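Local atomic coordinates of oxidoreductase (PDB entry 1ZH8), a protein that binds NADP and probably catalyses the NADP-dependent oxidation of an alcohol group to a carbonyl, or the reverse, on an unspecified substrate. Residues Gly22-Gly27 / Ala49-Thr54; Val86-Pro91 / Val109-Pro114; Leu234-Glu239 / Gly246-Ser251. All coordinates share one frame; numbering follows the deposited sequence.

Interaction 1 of 3, residues Gly22-Gly27 / Ala49-Thr54. With NAP (NADP nicotinamide-adenine-dinucleotide phosphate), chain D.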
# COMPACT_ATOMS: atom_id res chain seq x y z
N GLY A 22 36.03 18.90 13.42
CA GLY A 22 35.72 18.61 14.83
C GLY A 22 34.52 17.69 14.91
O GLY A 22 33.49 17.92 14.26
N ILE A 23 34.67 16.61 15.68
CA ILE A 23 33.58 15.66 15.89
C ILE A 23 32.81 16.05 17.14
O ILE A 23 33.40 16.24 18.20
CB ILE A 23 34.12 14.24 16.06
CG1 ILE A 23 35.12 13.88 14.94
CG2 ILE A 23 32.97 13.24 16.19
CD1 ILE A 23 34.58 13.88 13.50
N VAL A 24 31.49 16.21 17.03
CA VAL A 24 30.68 16.61 18.17
C VAL A 24 29.58 15.58 18.40
O VAL A 24 28.69 15.41 17.56
CB VAL A 24 30.00 18.00 17.97
CG1 VAL A 24 29.28 18.43 19.29
CG2 VAL A 24 31.00 19.06 17.49
N GLY A 25 29.64 14.92 19.54
CA GLY A 25 28.72 13.83 19.86
C GLY A 25 29.35 12.50 19.49
O GLY A 25 29.21 12.06 18.36
N CYS A 26 30.03 11.88 20.43
CA CYS A 26 30.77 10.66 20.17
C CYS A 26 29.94 9.44 20.56
O CYS A 26 30.19 8.80 21.59
CB CYS A 26 32.08 10.69 20.95
SG CYS A 26 33.11 12.12 20.57
N GLY A 27 28.94 9.13 19.74
CA GLY A 27 28.04 8.02 19.99
C GLY A 27 28.12 7.02 18.85
O GLY A 27 29.15 6.90 18.17
N ALA A 49 39.76 17.93 16.59
CA ALA A 49 39.06 18.20 17.85
C ALA A 49 37.85 17.32 18.05
O ALA A 49 37.24 16.86 17.09
CB ALA A 49 38.69 19.68 17.99
N VAL A 50 37.47 17.15 19.31
CA VAL A 50 36.47 16.17 19.70
C VAL A 50 35.83 16.67 21.00
O VAL A 50 36.50 17.28 21.85
CB VAL A 50 37.15 14.77 19.87
CG1 VAL A 50 36.52 13.96 20.95
CG2 VAL A 50 37.15 14.01 18.55
N THR A 51 34.52 16.44 21.12
CA THR A 51 33.79 16.81 22.33
C THR A 51 32.55 15.94 22.45
O THR A 51 32.00 15.50 21.44
CB THR A 51 33.41 18.31 22.31
OG1 THR A 51 32.95 18.71 23.60
CG2 THR A 51 32.35 18.60 21.26
N SER A 52 32.12 15.65 23.68
CA SER A 52 30.90 14.87 23.88
C SER A 52 30.22 15.27 25.19
O SER A 52 30.79 16.02 25.96
CB SER A 52 31.22 13.37 23.86
OG SER A 52 30.12 12.63 23.33
N ARG A 53 29.00 14.80 25.45
CA ARG A 53 28.37 15.03 26.77
C ARG A 53 29.18 14.38 27.91
O ARG A 53 29.45 15.04 28.90
CB ARG A 53 26.90 14.57 26.80
CG ARG A 53 26.26 14.55 28.22
CD ARG A 53 24.79 14.10 28.17
NE ARG A 53 24.65 12.77 27.55
CZ ARG A 53 23.51 12.20 27.20
NH1 ARG A 53 22.35 12.82 27.39
NH2 ARG A 53 23.52 10.99 26.65
N THR A 54 29.52 13.09 27.75
CA THR A 54 30.39 12.35 28.68
C THR A 54 31.86 12.42 28.21
O THR A 54 32.20 11.96 27.13
CB THR A 54 29.99 10.85 28.78
OG1 THR A 54 28.57 10.73 28.88
CG2 THR A 54 30.61 10.20 29.98
PA NAP D . 23.78 8.37 20.16
O1A NAP D . 24.54 7.09 20.22
O2A NAP D . 22.94 8.61 21.35
O5B NAP D . 24.82 9.56 19.88
C5B NAP D . 24.58 10.85 20.37
C4B NAP D . 25.87 11.37 20.97
O4B NAP D . 25.75 12.75 21.28
C3B NAP D . 26.22 10.66 22.28
O3B NAP D . 27.62 10.57 22.28
C2B NAP D . 25.75 11.68 23.30
O2B NAP D . 26.15 11.66 24.67
C1B NAP D . 26.17 12.96 22.62
N9A NAP D . 25.50 14.11 23.22
C8A NAP D . 24.25 14.18 23.78
N7A NAP D . 24.03 15.45 24.18
C5A NAP D . 25.13 16.18 23.90
C6A NAP D . 25.46 17.52 24.10
N6A NAP D . 24.62 18.34 24.70
N1A NAP D . 26.68 18.00 23.67
C2A NAP D . 27.57 17.15 23.07
N3A NAP D . 27.26 15.82 22.88
C4A NAP D . 26.06 15.36 23.28
O3 NAP D . 22.83 8.34 18.88
PN NAP D . 23.34 8.10 17.38
O1N NAP D . 24.83 8.18 17.21
O2N NAP D . 22.56 6.93 17.00
O5D NAP D . 22.74 9.34 16.55
C5D NAP D . 23.34 10.62 16.49
C4D NAP D . 22.91 11.30 15.19
O4D NAP D . 23.28 10.47 14.10
C3D NAP D . 21.39 11.47 15.12
O3D NAP D . 21.05 12.72 14.57
C2D NAP D . 20.92 10.37 14.20
O2D NAP D . 19.75 10.72 13.48
C1D NAP D . 22.14 10.18 13.30
N1N NAP D . 22.18 8.83 12.76
C2N NAP D . 22.18 8.68 11.40
C3N NAP D . 22.22 7.40 10.83
C7N NAP D . 22.44 7.24 9.35
O7N NAP D . 22.43 5.92 8.85
N7N NAP D . 22.66 8.30 8.54
C4N NAP D . 22.25 6.28 11.66
C5N NAP D . 22.27 6.44 13.06
C6N NAP D . 22.23 7.73 13.60
P2B NAP D . 27.37 10.95 25.44
O1X NAP D . 28.63 11.78 25.37
O2X NAP D . 27.67 9.59 24.85
O3X NAP D . 26.88 10.83 26.87
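Ile23 and Val50 sit side by side on two parallel strands of the first beta-alpha-beta unit of the Rossmann fold, joined through helix 28-39. Three backbone bonds join the strands. Ile23 N gives to Ala49 O, Thr51 N to Ile23 O, and Gly25 N to Thr51 O. The last is nearly straight, with 170° at the hydrogen. Val50 CG2 lies 3.9 Å from Ile23 CB, and Val50 CG1 turns to Cys26 SG. On the face of Val24 and Thr51, the methyl Thr51 CG2 packs against Val24 CG1. Thr51 OG1 bonds to Phe71 O on the next strand.

Gly25 and Gly27 fit a GxGxxA dinucleotide-binding pattern. A CB on Gly25 would clash with ribose O4B of NADP, and one on Gly27 with O5B, the link to the phosphate. The backbone angles of Gly25 alone already call for glycine.

Ser52 links the turn to the cofactor. Ser52 OG accepts from Cys26 N at 3.0 Å. Ser52 OG also donates to NADP O1X at 2.7 Å. Arg53 can be followed outward. Arg53 CB lies 3.6 Å from NADP O1X. Arg53 CG lies 4.0 Å and Arg53 CD 4.1 Å from NADP O3X. CG stands anti to the backbone N (chi1 170°), and the chain bends at chi3 (57°). NE then meets NADP O3X in the guanidinium plane, while NH2 adds a weak bond to the same oxygen. The adenine atom C8A lies over the centre of one guanidinium face. NH1 turns to a salt bridge with Asp184.

This grip on the 2'-phosphate is consistent with a preference for NADP over NAD. Thr54 adds two bonds: Thr54 N donates to NADP O1X at 2.9 Å, and Thr54 OG1 donates to NADP O3X at 2.6 Å.

Interaction 2 of 3, residues Val86-Pro91 / Val109-Pro114; sequences VDLTLP and VICEKP. With NAP (NADP nicotinamide-adenine-dinucleotide phosphate), chain D.
Leu88 CG turns anti to its carbonyl carbon (chi1 -41°), while Val109 CG1 stands anti to its own backbone N (chi1 -164°). These two torsions bring Leu88 CD1 to 3.4 Å from Val109 CG1, the two side chains crossing at a slant. Leu88 CD1 also touches Cys111 SG. On the other face of the sheet, Asp87 and Ile110 lie side by side, and Ile110 CG2 packs beside the carboxylate of Asp87.

The strands are parallel, 4.8 Å apart at their axes. Ile110 N gives to Val86 O, Leu88 N to Ile110 O, and Glu112 N to Leu88 O.

Toward their C-terminal ends both segments meet NADP. Thr89 CG2 meets Glu112 CG at 3.8 Å. Glu112 CG lies by the nicotinamide ribose oxygen O4D. The bend at chi2 (-67°) then carries the carboxylate to the carboxamide, where Glu112 OE1 accepts from NADP N7N at 3.2 Å. Glu112 OE2 is held by His34, which also bonds Asp87 OD2. Leu90 O accepts from NADP O3D at 2.8 Å, and Lys113 O accepts from NADP O2D at 2.6 Å. Both hydroxyls of the nicotinamide ribose are thus bound by backbone carbonyls. Lys113 NZ donates to NADP O2D as well and forms a salt bridge with Asp198. Lys113 and Pro114 are joined by a cis peptide bond.

This is a beta-alpha-beta unit of the Rossmann domain. Helices 95-104 and 74-79 cover the face of Val86 and Leu88, and helix 290-303 packs on Asp87 and Ile110. Strand 19-24 flanks strand 85-88, and strand 136-139 flanks strand 108-112.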
# COMPACT_ATOMS: atom_id res chain seq x y z
N VAL A 86 32.69 21.32 11.52
CA VAL A 86 32.33 20.41 12.58
C VAL A 86 31.33 19.38 12.05
O VAL A 86 30.56 19.64 11.11
CB VAL A 86 31.81 21.15 13.84
CG1 VAL A 86 32.92 22.05 14.46
CG2 VAL A 86 30.56 21.99 13.54
N ASP A 87 31.39 18.19 12.63
CA ASP A 87 30.49 17.12 12.29
C ASP A 87 29.58 16.84 13.48
O ASP A 87 30.06 16.45 14.55
CB ASP A 87 31.32 15.89 11.91
CG ASP A 87 30.47 14.68 11.54
OD1 ASP A 87 29.28 14.87 11.18
OD2 ASP A 87 31.01 13.54 11.61
N LEU A 88 28.29 17.06 13.32
CA LEU A 88 27.36 16.89 14.43
C LEU A 88 26.64 15.56 14.32
O LEU A 88 25.90 15.32 13.35
CB LEU A 88 26.36 18.04 14.50
CG LEU A 88 26.89 19.46 14.26
CD1 LEU A 88 25.75 20.52 14.20
CD2 LEU A 88 27.93 19.83 15.29
N THR A 89 26.89 14.69 15.30
CA THR A 89 26.18 13.41 15.39
C THR A 89 25.48 13.36 16.74
O THR A 89 25.89 12.63 17.65
CB THR A 89 27.15 12.22 15.24
OG1 THR A 89 28.37 12.51 15.94
CG2 THR A 89 27.48 12.00 13.76
N LEU A 90 24.43 14.16 16.86
CA LEU A 90 23.81 14.48 18.14
C LEU A 90 22.36 14.07 18.16
O LEU A 90 21.79 13.74 17.10
CB LEU A 90 23.87 15.98 18.36
CG LEU A 90 25.28 16.53 18.42
CD1 LEU A 90 25.27 18.01 18.19
CD2 LEU A 90 25.87 16.20 19.76
N PRO A 91 21.75 14.09 19.37
CA PRO A 91 20.30 14.05 19.45
C PRO A 91 19.74 15.17 18.57
O PRO A 91 20.20 16.32 18.65
CB PRO A 91 20.03 14.35 20.94
CG PRO A 91 21.24 13.87 21.65
CD PRO A 91 22.39 14.15 20.70
N VAL A 109 29.42 23.25 8.71
CA VAL A 109 28.78 22.19 9.48
C VAL A 109 28.31 21.06 8.55
O VAL A 109 27.60 21.32 7.58
CB VAL A 109 27.50 22.68 10.23
CG1 VAL A 109 27.11 21.67 11.29
CG2 VAL A 109 27.70 24.02 10.85
N ILE A 110 28.72 19.83 8.86
CA ILE A 110 28.01 18.66 8.38
C ILE A 110 27.21 18.05 9.53
O ILE A 110 27.73 17.79 10.60
CB ILE A 110 28.93 17.63 7.68
CG1 ILE A 110 28.11 16.43 7.20
CG2 ILE A 110 30.10 17.22 8.59
CD1 ILE A 110 28.84 15.56 6.14
N CYS A 111 25.92 17.85 9.29
CA CYS A 111 25.03 17.48 10.36
C CYS A 111 24.15 16.34 9.92
O CYS A 111 23.65 16.32 8.79
CB CYS A 111 24.17 18.68 10.77
SG CYS A 111 23.04 18.35 12.14
N GLU A 112 23.96 15.41 10.83
CA GLU A 112 23.18 14.22 10.56
C GLU A 112 21.70 14.52 10.36
O GLU A 112 21.18 15.51 10.87
CB GLU A 112 23.37 13.17 11.68
CG GLU A 112 24.50 12.20 11.41
CD GLU A 112 24.19 11.28 10.23
OE1 GLU A 112 23.04 11.29 9.73
OE2 GLU A 112 25.10 10.56 9.77
N LYS A 113 21.04 13.64 9.61
CA LYS A 113 19.59 13.67 9.49
C LYS A 113 19.01 13.19 10.81
O LYS A 113 19.71 12.56 11.59
CB LYS A 113 19.14 12.76 8.33
CG LYS A 113 19.91 11.44 8.16
CD LYS A 113 19.86 10.50 9.39
CE LYS A 113 18.46 10.00 9.66
NZ LYS A 113 18.34 9.27 10.93
N PRO A 114 17.73 13.49 11.08
CA PRO A 114 16.86 14.43 10.35
C PRO A 114 17.37 15.86 10.50
O PRO A 114 18.05 16.16 11.49
CB PRO A 114 15.49 14.28 11.05
CG PRO A 114 15.60 12.92 11.80
CD PRO A 114 17.02 12.81 12.19
PA NAP D . 23.78 8.37 20.16
O1A NAP D . 24.54 7.09 20.22
O2A NAP D . 22.94 8.61 21.35
O5B NAP D . 24.82 9.56 19.88
C5B NAP D . 24.58 10.85 20.37
C4B NAP D . 25.87 11.37 20.97
O4B NAP D . 25.75 12.75 21.28
C3B NAP D . 26.22 10.66 22.28
O3B NAP D . 27.62 10.57 22.28
C2B NAP D . 25.75 11.68 23.30
O2B NAP D . 26.15 11.66 24.67
C1B NAP D . 26.17 12.96 22.62
N9A NAP D . 25.50 14.11 23.22
C8A NAP D . 24.25 14.18 23.78
N7A NAP D . 24.03 15.45 24.18
C5A NAP D . 25.13 16.18 23.90
C6A NAP D . 25.46 17.52 24.10
N6A NAP D . 24.62 18.34 24.70
N1A NAP D . 26.68 18.00 23.67
C2A NAP D . 27.57 17.15 23.07
N3A NAP D . 27.26 15.82 22.88
C4A NAP D . 26.06 15.36 23.28
O3 NAP D . 22.83 8.34 18.88
PN NAP D . 23.34 8.10 17.38
O1N NAP D . 24.83 8.18 17.21
O2N NAP D . 22.56 6.93 17.00
O5D NAP D . 22.74 9.34 16.55
C5D NAP D . 23.34 10.62 16.49
C4D NAP D . 22.91 11.30 15.19
O4D NAP D . 23.28 10.47 14.10
C3D NAP D . 21.39 11.47 15.12
O3D NAP D . 21.05 12.72 14.57
C2D NAP D . 20.92 10.37 14.20
O2D NAP D . 19.75 10.72 13.48
C1D NAP D . 22.14 10.18 13.30
N1N NAP D . 22.18 8.83 12.76
C2N NAP D . 22.18 8.68 11.40
C3N NAP D . 22.22 7.40 10.83
C7N NAP D . 22.44 7.24 9.35
O7N NAP D . 22.43 5.92 8.85
N7N NAP D . 22.66 8.30 8.54
C4N NAP D . 22.25 6.28 11.66
C5N NAP D . 22.27 6.44 13.06
C6N NAP D . 22.23 7.73 13.60
P2B NAP D . 27.37 10.95 25.44
O1X NAP D . 28.63 11.78 25.37
O2X NAP D . 27.67 9.59 24.85
O3X NAP D . 26.88 10.83 26.87

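Interaction 3 of 3, residues Leu234-Glu239 / Gly246-Ser251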
# COMPACT_ATOMS: atom_id res chain seq x y z
N LEU A 234 3.78 2.77 10.18
CA LEU A 234 3.21 3.76 9.29
C LEU A 234 2.78 3.07 8.00
O LEU A 234 3.53 2.27 7.46
CB LEU A 234 4.23 4.85 9.02
CG LEU A 234 3.81 5.90 7.99
CD1 LEU A 234 2.64 6.66 8.60
CD2 LEU A 234 4.93 6.84 7.63
N SER A 235 1.56 3.35 7.54
CA SER A 235 1.14 2.96 6.18
C SER A 235 0.56 4.17 5.45
O SER A 235 -0.26 4.92 6.01
CB SER A 235 0.13 1.82 6.23
OG SER A 235 0.03 1.20 4.97
N SER A 236 0.97 4.35 4.20
CA SER A 236 0.65 5.56 3.46
C SER A 236 0.40 5.34 1.98
O SER A 236 0.98 4.44 1.37
CB SER A 236 1.79 6.56 3.60
OG SER A 236 2.94 6.07 2.96
N ILE A 237 -0.48 6.16 1.40
CA ILE A 237 -0.52 6.34 -0.05
C ILE A 237 -0.23 7.78 -0.35
O ILE A 237 -0.50 8.69 0.45
CB ILE A 237 -1.88 6.02 -0.69
CG1 ILE A 237 -3.01 6.53 0.19
CG2 ILE A 237 -2.04 4.53 -0.94
CD1 ILE A 237 -4.31 6.56 -0.54
N PHE A 238 0.29 8.00 -1.54
CA PHE A 238 0.61 9.35 -1.95
C PHE A 238 0.69 9.38 -3.47
O PHE A 238 0.66 8.35 -4.14
CB PHE A 238 1.93 9.82 -1.30
CG PHE A 238 3.05 8.81 -1.40
CD1 PHE A 238 3.12 7.72 -0.50
CD2 PHE A 238 4.03 8.94 -2.37
CE1 PHE A 238 4.14 6.79 -0.55
CE2 PHE A 238 5.08 8.00 -2.44
CZ PHE A 238 5.14 6.92 -1.53
N GLU A 239 0.79 10.58 -4.01
CA GLU A 239 0.93 10.73 -5.44
C GLU A 239 2.10 11.68 -5.65
O GLU A 239 2.22 12.69 -4.97
CB GLU A 239 -0.38 11.25 -6.03
CG GLU A 239 -0.42 11.38 -7.53
CD GLU A 239 -1.80 11.78 -8.06
OE1 GLU A 239 -2.68 12.19 -7.26
OE2 GLU A 239 -2.01 11.67 -9.28
N GLY A 246 2.22 6.13 -5.01
CA GLY A 246 3.11 5.44 -4.10
C GLY A 246 2.39 4.80 -2.93
O GLY A 246 1.36 5.31 -2.48
N ASN A 247 2.93 3.68 -2.46
CA ASN A 247 2.57 3.08 -1.17
C ASN A 247 3.84 2.91 -0.36
O ASN A 247 4.81 2.30 -0.82
CB ASN A 247 1.91 1.70 -1.31
CG ASN A 247 0.49 1.75 -1.84
OD1 ASN A 247 -0.01 2.80 -2.29
ND2 ASN A 247 -0.19 0.60 -1.80
N TYR A 248 3.86 3.41 0.85
CA TYR A 248 5.02 3.25 1.69
C TYR A 248 4.50 2.80 3.04
O TYR A 248 3.71 3.53 3.66
CB TYR A 248 5.80 4.56 1.79
CG TYR A 248 6.77 4.67 2.96
CD1 TYR A 248 7.92 3.89 3.02
CD2 TYR A 248 6.54 5.60 3.98
CE1 TYR A 248 8.80 4.01 4.07
CE2 TYR A 248 7.43 5.74 5.04
CZ TYR A 248 8.55 4.94 5.09
OH TYR A 248 9.43 5.08 6.14
N THR A 249 4.91 1.58 3.45
CA THR A 249 4.50 0.97 4.72
C THR A 249 5.74 0.48 5.48
O THR A 249 6.62 -0.16 4.89
CB THR A 249 3.56 -0.23 4.50
OG1 THR A 249 2.36 0.23 3.90
CG2 THR A 249 3.21 -0.91 5.78
N ILE A 250 5.83 0.79 6.77
CA ILE A 250 6.96 0.34 7.56
C ILE A 250 6.55 0.04 8.99
O ILE A 250 5.72 0.74 9.57
CB ILE A 250 8.12 1.35 7.54
CG1 ILE A 250 9.36 0.82 8.29
CG2 ILE A 250 7.67 2.70 8.10
CD1 ILE A 250 10.65 1.61 7.98
N SER A 251 7.14 -1.03 9.54
CA SER A 251 7.05 -1.33 10.96
C SER A 251 8.46 -1.40 11.48
O SER A 251 9.27 -2.16 10.97
CB SER A 251 6.38 -2.67 11.20
OG SER A 251 6.40 -2.99 12.58
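Ser236 OG donates to Tyr248 O at 2.7 Å, in the carbonyl plane and on a lone pair. The same oxygen takes a weak bond from Ser236 N. Ser236 O accepts in turn from Tyr248 N. These pairs belong to an antiparallel beta hairpin in the C-terminal domain. Leu234 and Ile250 exchange two backbone bonds at one end, and Phe238 and Gly246 exchange two at the other.

On the opposite face, Ser235 OG and Thr249 OG1 share a hydrogen bond of 2.7 Å. Asn247 of the second subunit also approaches both hydroxyls. Tyr248 OH bonds to His203 ND1.

Phe238 has CG between the backbone N and the carbonyl carbon (chi1 47°), which lays its ring over the neighbouring strand. Gly246 CA sits over one face, 3.7 Å from the centroid, in a CH-pi contact. Tyr248 CB comes to the ring edge, and Phe322 meets the ring edge-to-face. An alanine here would remove the ring and is likely to leave a gap over Gly246 and Phe322 without its aromatic partner.

The chemistry implies a two-sided hairpin. Leu234, Phe238, Tyr248 and Ile250 face the helices, with the Ser236 hydroxyl among them satisfied by Tyr248 O; Ser235, Thr249, Asn247 and Ile237 face the second subunit.

Interactions 1 and 2 are neighbours in one parallel sheet, with centres about 11 Å apart. Strands 19-24 and 85-88 lie next to each other, and Gly22 O meets Asp87 N at 2.7 Å. Gly25 O and Thr89 OG1, 2.6 Å apart, tie the glycine turn to the second unit. Both contacts hold the same NADP: interaction 1 takes the 2'-phosphate end and interaction 2 the nicotinamide ribose and carboxamide, with Leu90 and Pro91 against the adenine. Interaction 3 belongs to the other domain. Its centre is about 36 Å from that of interaction 1 and about 27 Å from that of interaction 2. Its Ile250 side chain is about 13 Å from NADP, while its outer face meets the second subunit.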